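PDB 1U60: glutaminase 1 from Escherichia coli, which catalyses the hydrolysis of L-glutamine to L-glutamate and ammonium. Local coordinates for residues V70-L75 against I121-L126; A76-G81 against R224-D229; L205-A210 against N218-K223. One frame throughout, in Å; residues are numbered along the deposited sequence.

Interaction 1: V70-L75 against I121-L126; sequences VCTLAL and IATTSL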
loop_
_atom_site.group_PDB
_atom_site.type_symbol
_atom_site.label_atom_id
_atom_site.label_comp_id
_atom_site.label_asym_id
_atom_site.label_seq_id
_atom_site.Cartn_x
_atom_site.Cartn_y
_atom_site.Cartn_z
ATOM N N VAL A 70 -12.345 -5.628 8.578
ATOM C CA VAL A 70 -12.115 -6.372 7.331
ATOM C C VAL A 70 -13.429 -7.085 6.989
ATOM O O VAL A 70 -13.842 -7.147 5.813
ATOM C CB VAL A 70 -10.942 -7.357 7.484
ATOM C CG1 VAL A 70 -10.869 -8.301 6.294
ATOM C CG2 VAL A 70 -9.655 -6.617 7.685
ATOM N N CYS A 71 -14.074 -7.659 8.008
ATOM C CA CYS A 71 -15.287 -8.438 7.749
ATOM C C CYS A 71 -16.452 -7.555 7.274
ATOM O O CYS A 71 -17.205 -7.917 6.391
ATOM C CB CYS A 71 -15.738 -9.208 8.982
ATOM S SG CYS A 71 -14.449 -10.251 9.753
ATOM N N THR A 72 -16.606 -6.381 7.877
ATOM C CA THR A 72 -17.715 -5.535 7.478
ATOM C C THR A 72 -17.447 -4.939 6.107
ATOM O O THR A 72 -18.400 -4.716 5.289
ATOM C CB THR A 72 -17.930 -4.481 8.586
ATOM O OG1 THR A 72 -18.529 -5.157 9.727
ATOM C CG2 THR A 72 -18.890 -3.361 8.139
ATOM N N LEU A 73 -16.174 -4.636 5.826
ATOM C CA LEU A 73 -15.802 -4.203 4.494
ATOM C C LEU A 73 -16.217 -5.276 3.483
ATOM O O LEU A 73 -16.716 -4.980 2.389
ATOM C CB LEU A 73 -14.296 -3.941 4.418
ATOM C CG LEU A 73 -13.710 -3.679 3.043
ATOM C CD1 LEU A 73 -14.503 -2.503 2.385
ATOM C CD2 LEU A 73 -12.214 -3.410 3.061
ATOM N N ALA A 74 -15.897 -6.528 3.798
ATOM C CA ALA A 74 -16.213 -7.624 2.869
ATOM C C ALA A 74 -17.728 -7.645 2.595
ATOM O O ALA A 74 -18.175 -7.724 1.444
ATOM C CB ALA A 74 -15.739 -8.896 3.407
ATOM N N LEU A 75 -18.531 -7.480 3.652
ATOM C CA LEU A 75 -19.979 -7.437 3.477
ATOM C C LEU A 75 -20.442 -6.237 2.656
ATOM O O LEU A 75 -21.330 -6.351 1.804
ATOM C CB LEU A 75 -20.673 -7.493 4.849
ATOM C CG LEU A 75 -22.176 -7.590 4.792
ATOM C CD1 LEU A 75 -22.653 -8.756 3.925
ATOM C CD2 LEU A 75 -22.679 -7.690 6.193
ATOM N N ILE A 121 -16.770 2.940 10.734
ATOM C CA ILE A 121 -18.111 3.300 11.203
ATOM C C ILE A 121 -19.024 3.631 10.016
ATOM O O ILE A 121 -20.193 3.213 9.973
ATOM C CB ILE A 121 -18.039 4.456 12.221
ATOM C CG1 ILE A 121 -17.388 3.961 13.516
ATOM C CG2 ILE A 121 -19.442 4.981 12.551
ATOM C CD1 ILE A 121 -16.888 5.050 14.462
ATOM N N ALA A 122 -18.473 4.307 9.025
ATOM C CA ALA A 122 -19.185 4.608 7.757
ATOM C C ALA A 122 -19.493 3.342 6.965
ATOM O O ALA A 122 -20.627 3.210 6.426
ATOM C CB ALA A 122 -18.438 5.579 6.945
ATOM N N THR A 123 -18.564 2.379 6.964
ATOM C CA THR A 123 -18.760 1.111 6.239
ATOM C C THR A 123 -19.870 0.294 6.974
ATOM O O THR A 123 -20.756 -0.288 6.350
ATOM C CB THR A 123 -17.478 0.360 6.145
ATOM O OG1 THR A 123 -16.459 1.190 5.496
ATOM C CG2 THR A 123 -17.643 -0.914 5.302
ATOM N N THR A 124 -19.824 0.238 8.307
ATOM C CA THR A 124 -20.887 -0.391 9.075
ATOM C C THR A 124 -22.254 0.224 8.736
ATOM O O THR A 124 -23.228 -0.510 8.613
ATOM C CB THR A 124 -20.573 -0.257 10.568
ATOM O OG1 THR A 124 -19.412 -1.022 10.902
ATOM C CG2 THR A 124 -21.679 -0.838 11.452
ATOM N N SER A 125 -22.317 1.534 8.530
ATOM C CA SER A 125 -23.565 2.224 8.210
ATOM C C SER A 125 -24.053 1.990 6.776
ATOM O O SER A 125 -25.240 2.242 6.486
ATOM C CB SER A 125 -23.411 3.757 8.408
ATOM O OG SER A 125 -22.768 4.398 7.297
ATOM N N LEU A 126 -23.139 1.566 5.910
ATOM C CA LEU A 126 -23.365 1.304 4.472
ATOM C C LEU A 126 -23.992 -0.054 4.178
ATOM O O LEU A 126 -24.596 -0.215 3.116
ATOM C CB LEU A 126 -22.034 1.431 3.703
ATOM C CG LEU A 126 -22.010 1.415 2.173
ATOM C CD1 LEU A 126 -23.000 2.390 1.565
ATOM C CD2 LEU A 126 -20.599 1.666 1.653
#

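Interaction 2: A76-G81 against R224-D229; sequences ALEDVG and RVLQAD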
loop_
_atom_site.group_PDB
_atom_site.type_symbol
_atom_site.label_atom_id
_atom_site.label_comp_id
_atom_site.label_asym_id
_atom_site.label_seq_id
_atom_site.Cartn_x
_atom_site.Cartn_y
_atom_site.Cartn_z
ATOM N N ALA A 76 -19.839 -5.071 2.891
ATOM C CA ALA A 76 -20.255 -3.871 2.157
ATOM C C ALA A 76 -19.982 -4.072 0.682
ATOM O O ALA A 76 -20.776 -3.677 -0.180
ATOM C CB ALA A 76 -19.523 -2.672 2.630
ATOM N N LEU A 77 -18.858 -4.699 0.355
ATOM C CA LEU A 77 -18.550 -4.969 -1.043
ATOM C C LEU A 77 -19.568 -5.910 -1.685
ATOM O O LEU A 77 -19.999 -5.695 -2.831
ATOM C CB LEU A 77 -17.119 -5.494 -1.221
ATOM C CG LEU A 77 -15.944 -4.521 -0.999
ATOM C CD1 LEU A 77 -14.680 -5.295 -0.758
ATOM C CD2 LEU A 77 -15.805 -3.570 -2.184
ATOM N N GLU A 78 -20.013 -6.918 -0.955
ATOM C CA GLU A 78 -21.006 -7.844 -1.468
ATOM C C GLU A 78 -22.336 -7.122 -1.640
ATOM O O GLU A 78 -23.040 -7.346 -2.647
ATOM C CB GLU A 78 -21.216 -9.043 -0.528
ATOM C CG GLU A 78 -20.002 -9.947 -0.359
ATOM C CD GLU A 78 -19.631 -10.655 -1.653
ATOM O OE1 GLU A 78 -20.558 -11.148 -2.351
ATOM O OE2 GLU A 78 -18.441 -10.684 -2.012
ATOM N N ASP A 79 -22.662 -6.232 -0.704
ATOM C CA ASP A 79 -23.931 -5.481 -0.727
ATOM C C ASP A 79 -24.029 -4.401 -1.793
ATOM O O ASP A 79 -25.030 -4.333 -2.504
ATOM C CB ASP A 79 -24.205 -4.814 0.603
ATOM C CG ASP A 79 -24.737 -5.759 1.657
ATOM O OD1 ASP A 79 -24.923 -6.987 1.412
ATOM O OD2 ASP A 79 -24.922 -5.337 2.817
ATOM N N VAL A 80 -23.001 -3.540 -1.927
ATOM C CA VAL A 80 -23.107 -2.349 -2.774
ATOM C C VAL A 80 -22.049 -2.266 -3.893
ATOM O O VAL A 80 -22.188 -1.470 -4.802
ATOM C CB VAL A 80 -23.119 -1.040 -1.935
ATOM C CG1 VAL A 80 -24.249 -1.058 -0.900
ATOM C CG2 VAL A 80 -21.738 -0.755 -1.250
ATOM N N GLY A 81 -21.028 -3.122 -3.833
ATOM C CA GLY A 81 -20.016 -3.272 -4.869
ATOM C C GLY A 81 -18.844 -2.324 -4.672
ATOM O O GLY A 81 -18.944 -1.394 -3.861
ATOM N N ARG A 224 -18.431 -20.903 -0.399
ATOM C CA ARG A 224 -18.120 -19.595 -0.955
ATOM C C ARG A 224 -18.865 -18.538 -0.185
ATOM O O ARG A 224 -20.088 -18.548 -0.157
ATOM C CB ARG A 224 -18.456 -19.454 -2.448
ATOM C CG ARG A 224 -18.144 -18.020 -2.913
ATOM C CD ARG A 224 -18.123 -17.779 -4.396
ATOM N NE ARG A 224 -17.111 -18.560 -5.045
ATOM C CZ ARG A 224 -15.841 -18.231 -5.085
ATOM N NH1 ARG A 224 -15.392 -17.132 -4.464
ATOM N NH2 ARG A 224 -14.972 -19.008 -5.681
ATOM N N VAL A 225 -18.132 -17.651 0.484
ATOM C CA VAL A 225 -18.684 -16.567 1.289
ATOM C C VAL A 225 -18.638 -15.260 0.510
ATOM O O VAL A 225 -19.531 -14.471 0.620
ATOM C CB VAL A 225 -17.860 -16.388 2.590
ATOM C CG1 VAL A 225 -18.373 -15.274 3.469
ATOM C CG2 VAL A 225 -17.799 -17.641 3.333
ATOM N N LEU A 226 -17.542 -15.001 -0.210
ATOM C CA LEU A 226 -17.384 -13.781 -0.982
ATOM C C LEU A 226 -17.190 -14.058 -2.480
ATOM O O LEU A 226 -16.650 -15.087 -2.833
ATOM C CB LEU A 226 -16.153 -13.025 -0.483
ATOM C CG LEU A 226 -16.040 -12.833 1.028
ATOM C CD1 LEU A 226 -14.687 -12.143 1.351
ATOM C CD2 LEU A 226 -17.223 -12.012 1.602
ATOM N N GLN A 227 -17.518 -13.091 -3.329
ATOM C CA GLN A 227 -17.187 -13.196 -4.723
ATOM C C GLN A 227 -15.700 -13.027 -4.872
ATOM O O GLN A 227 -15.140 -12.112 -4.281
ATOM C CB GLN A 227 -17.883 -12.123 -5.541
ATOM C CG GLN A 227 -19.384 -12.251 -5.519
ATOM C CD GLN A 227 -20.050 -10.983 -6.024
ATOM O OE1 GLN A 227 -20.634 -10.208 -5.235
ATOM N NE2 GLN A 227 -19.911 -10.739 -7.311
ATOM N N ALA A 228 -15.081 -13.875 -5.670
ATOM C CA ALA A 228 -13.653 -13.782 -5.917
ATOM C C ALA A 228 -13.200 -12.379 -6.332
ATOM O O ALA A 228 -12.124 -11.906 -5.907
ATOM C CB ALA A 228 -13.246 -14.817 -6.957
ATOM N N ASP A 229 -14.007 -11.707 -7.161
ATOM C CA ASP A 229 -13.614 -10.420 -7.728
ATOM C C ASP A 229 -13.603 -9.329 -6.661
ATOM O O ASP A 229 -13.026 -8.287 -6.877
ATOM C CB ASP A 229 -14.552 -9.985 -8.857
ATOM C CG ASP A 229 -14.314 -10.743 -10.153
ATOM O OD1 ASP A 229 -13.205 -11.316 -10.399
ATOM O OD2 ASP A 229 -15.206 -10.785 -11.012
#

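Interaction 3: L205-A210 against N218-K223; sequences LATLGA and NPLTHK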
loop_
_atom_site.group_PDB
_atom_site.type_symbol
_atom_site.label_atom_id
_atom_site.label_comp_id
_atom_site.label_asym_id
_atom_site.label_seq_id
_atom_site.Cartn_x
_atom_site.Cartn_y
_atom_site.Cartn_z
ATOM N N LEU A 205 -8.802 -16.650 13.365
ATOM C CA LEU A 205 -8.230 -15.496 12.653
ATOM C C LEU A 205 -7.525 -15.902 11.379
ATOM O O LEU A 205 -7.716 -15.275 10.334
ATOM C CB LEU A 205 -7.342 -14.690 13.568
ATOM C CG LEU A 205 -6.675 -13.433 13.019
ATOM C CD1 LEU A 205 -7.770 -12.511 12.447
ATOM C CD2 LEU A 205 -5.866 -12.686 14.058
ATOM N N ALA A 206 -6.711 -16.946 11.453
ATOM C CA ALA A 206 -6.053 -17.486 10.278
ATOM C C ALA A 206 -7.023 -17.989 9.245
ATOM O O ALA A 206 -6.749 -17.925 8.060
ATOM C CB ALA A 206 -5.031 -18.571 10.643
ATOM N N THR A 207 -8.196 -18.469 9.691
ATOM C CA THR A 207 -9.238 -18.892 8.778
ATOM C C THR A 207 -9.831 -17.731 7.983
ATOM O O THR A 207 -10.073 -17.866 6.796
ATOM C CB THR A 207 -10.332 -19.613 9.567
ATOM O OG1 THR A 207 -9.789 -20.772 10.224
ATOM C CG2 THR A 207 -11.388 -20.118 8.619
ATOM N N LEU A 208 -10.075 -16.591 8.648
ATOM C CA LEU A 208 -10.471 -15.363 7.952
ATOM C C LEU A 208 -9.456 -15.092 6.849
ATOM O O LEU A 208 -9.847 -14.848 5.695
ATOM C CB LEU A 208 -10.534 -14.200 8.917
ATOM C CG LEU A 208 -10.595 -12.756 8.331
ATOM C CD1 LEU A 208 -11.775 -12.549 7.384
ATOM C CD2 LEU A 208 -10.621 -11.707 9.407
ATOM N N GLY A 209 -8.176 -15.170 7.180
ATOM C CA GLY A 209 -7.125 -15.002 6.178
ATOM C C GLY A 209 -7.182 -15.994 5.024
ATOM O O GLY A 209 -6.981 -15.613 3.873
ATOM N N ALA A 210 -7.448 -17.265 5.345
ATOM C CA ALA A 210 -7.480 -18.319 4.382
ATOM C C ALA A 210 -8.708 -18.189 3.461
ATOM O O ALA A 210 -8.632 -18.487 2.283
ATOM C CB ALA A 210 -7.471 -19.644 5.042
ATOM N N ASN A 218 -14.251 -20.246 2.174
ATOM C CA ASN A 218 -13.766 -20.735 3.479
ATOM C C ASN A 218 -13.344 -22.205 3.320
ATOM O O ASN A 218 -14.184 -23.066 3.003
ATOM C CB ASN A 218 -14.840 -20.574 4.570
ATOM C CG ASN A 218 -14.335 -21.056 5.931
ATOM O OD1 ASN A 218 -13.610 -22.061 6.021
ATOM N ND2 ASN A 218 -14.721 -20.355 7.002
ATOM N N PRO A 219 -12.042 -22.488 3.417
ATOM C CA PRO A 219 -11.555 -23.842 3.101
ATOM C C PRO A 219 -11.890 -24.874 4.186
ATOM O O PRO A 219 -11.669 -26.070 3.964
ATOM C CB PRO A 219 -10.045 -23.636 2.902
ATOM C CG PRO A 219 -9.690 -22.492 3.860
ATOM C CD PRO A 219 -10.929 -21.600 3.849
ATOM N N LEU A 220 -12.406 -24.452 5.350
ATOM C CA LEU A 220 -12.760 -25.395 6.406
ATOM C C LEU A 220 -14.222 -25.803 6.319
ATOM O O LEU A 220 -14.561 -26.930 6.646
ATOM C CB LEU A 220 -12.461 -24.848 7.805
ATOM C CG LEU A 220 -10.985 -24.494 8.025
ATOM C CD1 LEU A 220 -10.764 -24.048 9.471
ATOM C CD2 LEU A 220 -9.972 -25.578 7.622
ATOM N N THR A 221 -15.078 -24.880 5.873
ATOM C CA THR A 221 -16.499 -25.153 5.730
ATOM C C THR A 221 -16.824 -25.429 4.259
ATOM O O THR A 221 -17.969 -25.716 3.974
ATOM C CB THR A 221 -17.357 -23.962 6.212
ATOM O OG1 THR A 221 -16.976 -22.764 5.502
ATOM C CG2 THR A 221 -17.076 -23.638 7.666
ATOM N N HIS A 222 -15.850 -25.262 3.348
ATOM C CA HIS A 222 -16.024 -25.546 1.902
ATOM C C HIS A 222 -17.227 -24.780 1.387
ATOM O O HIS A 222 -18.167 -25.368 0.796
ATOM C CB HIS A 222 -16.221 -27.063 1.626
ATOM C CG HIS A 222 -15.227 -27.934 2.331
ATOM N ND1 HIS A 222 -15.459 -28.475 3.576
ATOM C CD2 HIS A 222 -13.987 -28.347 1.972
ATOM C CE1 HIS A 222 -14.393 -29.156 3.967
ATOM N NE2 HIS A 222 -13.494 -29.107 3.005
ATOM N N LYS A 223 -17.224 -23.489 1.644
ATOM C CA LYS A 223 -18.359 -22.621 1.317
ATOM C C LYS A 223 -17.858 -21.310 0.736
ATOM O O LYS A 223 -16.979 -20.664 1.337
ATOM C CB LYS A 223 -19.172 -22.303 2.552
ATOM C CG LYS A 223 -20.507 -21.569 2.270
ATOM C CD LYS A 223 -21.542 -21.853 3.377
ATOM C CE LYS A 223 -22.923 -21.424 2.924
ATOM N NZ LYS A 223 -23.702 -20.726 3.997
#

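Interaction 1: V70-L75 against I121-L126
Thr72 and Thr123 share one first torsion (chi1 -73° and -57°) that sets each CG2 opposite its backbone N and aims it at the facing helix, while each OG1 folds back beside its own N. Methyl therefore meets methyl, Thr72 CG2 lying 3.9 Å from Thr123 CG2. Thr72 CG2 also lies across Thr124, 3.7 Å from Thr124 OG1, and Thr123 CG2 rests on the backbone of the other helix, 3.9 Å from Leu73 CA. Threonine suits these places because it is slim: the helix axes come within 8.9 Å at a crossing angle of 39°, and the hydroxyls of the two in helix 117-126 are bonded inside that helix, Thr123 OG1 to Gly119 O and Thr124 OG1 to Ala120 O. What crosses is thus van der Waals packing, fully buried. Thr124 also touches Tyr192, a predicted substrate-binding residue, which places the contact next to the probable substrate site; Ser66 and Asn117, both also predicted to bind substrate, lie at or just before the starts of the two helices. Around the pair, helix 132-147 covers Thr72 through Ile139, helix 185-195 covers Thr124 through Val191, and helix 231-241 meets Leu73 through Glu237.

Interaction 2: A76-G81 against R224-D229
Glu78 OE2 is gripped by two N-H donors, the backbone N of Gln227 and, three residues later, just ahead of helix 231-241, the side-chain ND2 of Asn230. The bond from Gln227 N to Glu78 OE2 is 2.9 Å long and nearly straight (162° at the hydrogen). It arrives on the syn side of the carboxylate, although 34° out of its plane. Glutamate suits this place because its chain is long enough to leave the helix and its carboxylate can accept more than one N-H. The bend at chi2 (-66°) brings the end of the chain nearer to the loop than its first bond alone would.

Around that bond the fit is close. Glu78 OE2 lies 3.4 Å from Leu226 CA, and the aliphatic part of Glu78 crosses the Leu226 side chain at about a right angle, Glu78 CG lying 4.0 Å from Leu226 CD2. Gln227 slides past Glu78 in the opposite direction, Gln227 CG lying 3.6 Å from Glu78 OE1, on the exposed side of the contact. The same peptide is held through its carbonyl as well: Arg224 NH1 donates to Leu226 O at 2.9 Å, with the carbonyl oxygen in the guanidinium plane, and NH1 also reaches Gly215 O. The peptide between Leu226 and Gln227 is thus fixed at both its N-H and its C=O.

Neighbouring Leu77 packs on Tyr252 of the second subunit. Leu226 is the buried member, apolar as its surroundings require, packed on Ile142 and Leu146 of helix 132-147 and on Ile234 of helix 231-241. The contact therefore ties the last turn of helix 68-80 to the irregular connection between strand 223-224 and helix 231-241.

Interaction 3: L205-A210 against N218-K223
Van der Waals packing carries the contact between Thr207 and Ala210, one helical turn apart, and the turn formed by Asn218, Pro219 and Leu220. The apolar pair is Ala210 on Pro219, a small methyl against a compact ring, with Ala210 CB 3.8 Å from Pro219 CG. The methyl of Thr207, opposite its backbone N (chi1 -60°), crosses obliquely to the Asn218 amide, with Thr207 CG2 3.7 Å from Asn218 ND2. Leu220 crosses the same threonine at a slant, Leu220 CD1 lying 3.5 Å from Thr207 OG1. That hydroxyl bonds to Ile203 O in its own helix, so Thr207 can offer its methyl to the turn without burying an unbonded hydroxyl.

Polar bonds act within the turn and not across the contact. Asn218 OD1 accepts two backbone N-H groups. Leu220 N lies 2.8 Å from Asn218 OD1, in the carbonyl plane; Thr221 N is 3.2 Å from Asn218 OD1, 62° out of that plane. Together they make an Asx turn and an Asx motif, and asparagine suits the place because its ND2 can at the same time donate to Gln145 O. The amide is thus held through both its oxygen and its nitrogen. Proline fits the next position, where its ring restricts phi and no N-H is called for by the OD1 bonds, which come from the two residues after it.

Backbone pairing closes the hairpin. Asn218 N donates to Lys223 O at 2.9 Å, and His222 and Lys223 both face Asn218 as a G1 beta bulge.

The turn of the small hairpin formed by strands 217-218 and 223-224 thereby lies against helix 202-213. Thr207 and Ala210 also meet Val46 of strand 42-47 in the five-stranded sheet, while Gln145 ties the hairpin to helix 132-147.

How the interactions relate
Interaction 1 is core, a wholly buried helix-helix contact beside Tyr192, predicted to bind substrate; interaction 2 is partly exposed and lies farthest from the chain's centre; interaction 3 is largely buried but local, its segments only a few residues apart in sequence. Interactions 1 and 2 share helix 68-80 and touch directly, Thr123 CG2 lying 3.7 Å from Ala76 CB; the helix packs by methyls at Thr72 and Ala76 and by the carboxylate of Glu78 in its last turn. Interaction 3 nests within the loop closed by interaction 2 and runs straight on into 224-229. Only interaction 2 has a hydrogen bond between its segments; in the other two the segments meet by packing alone, their polar groups bonding within their own segment or to other parts of the fold.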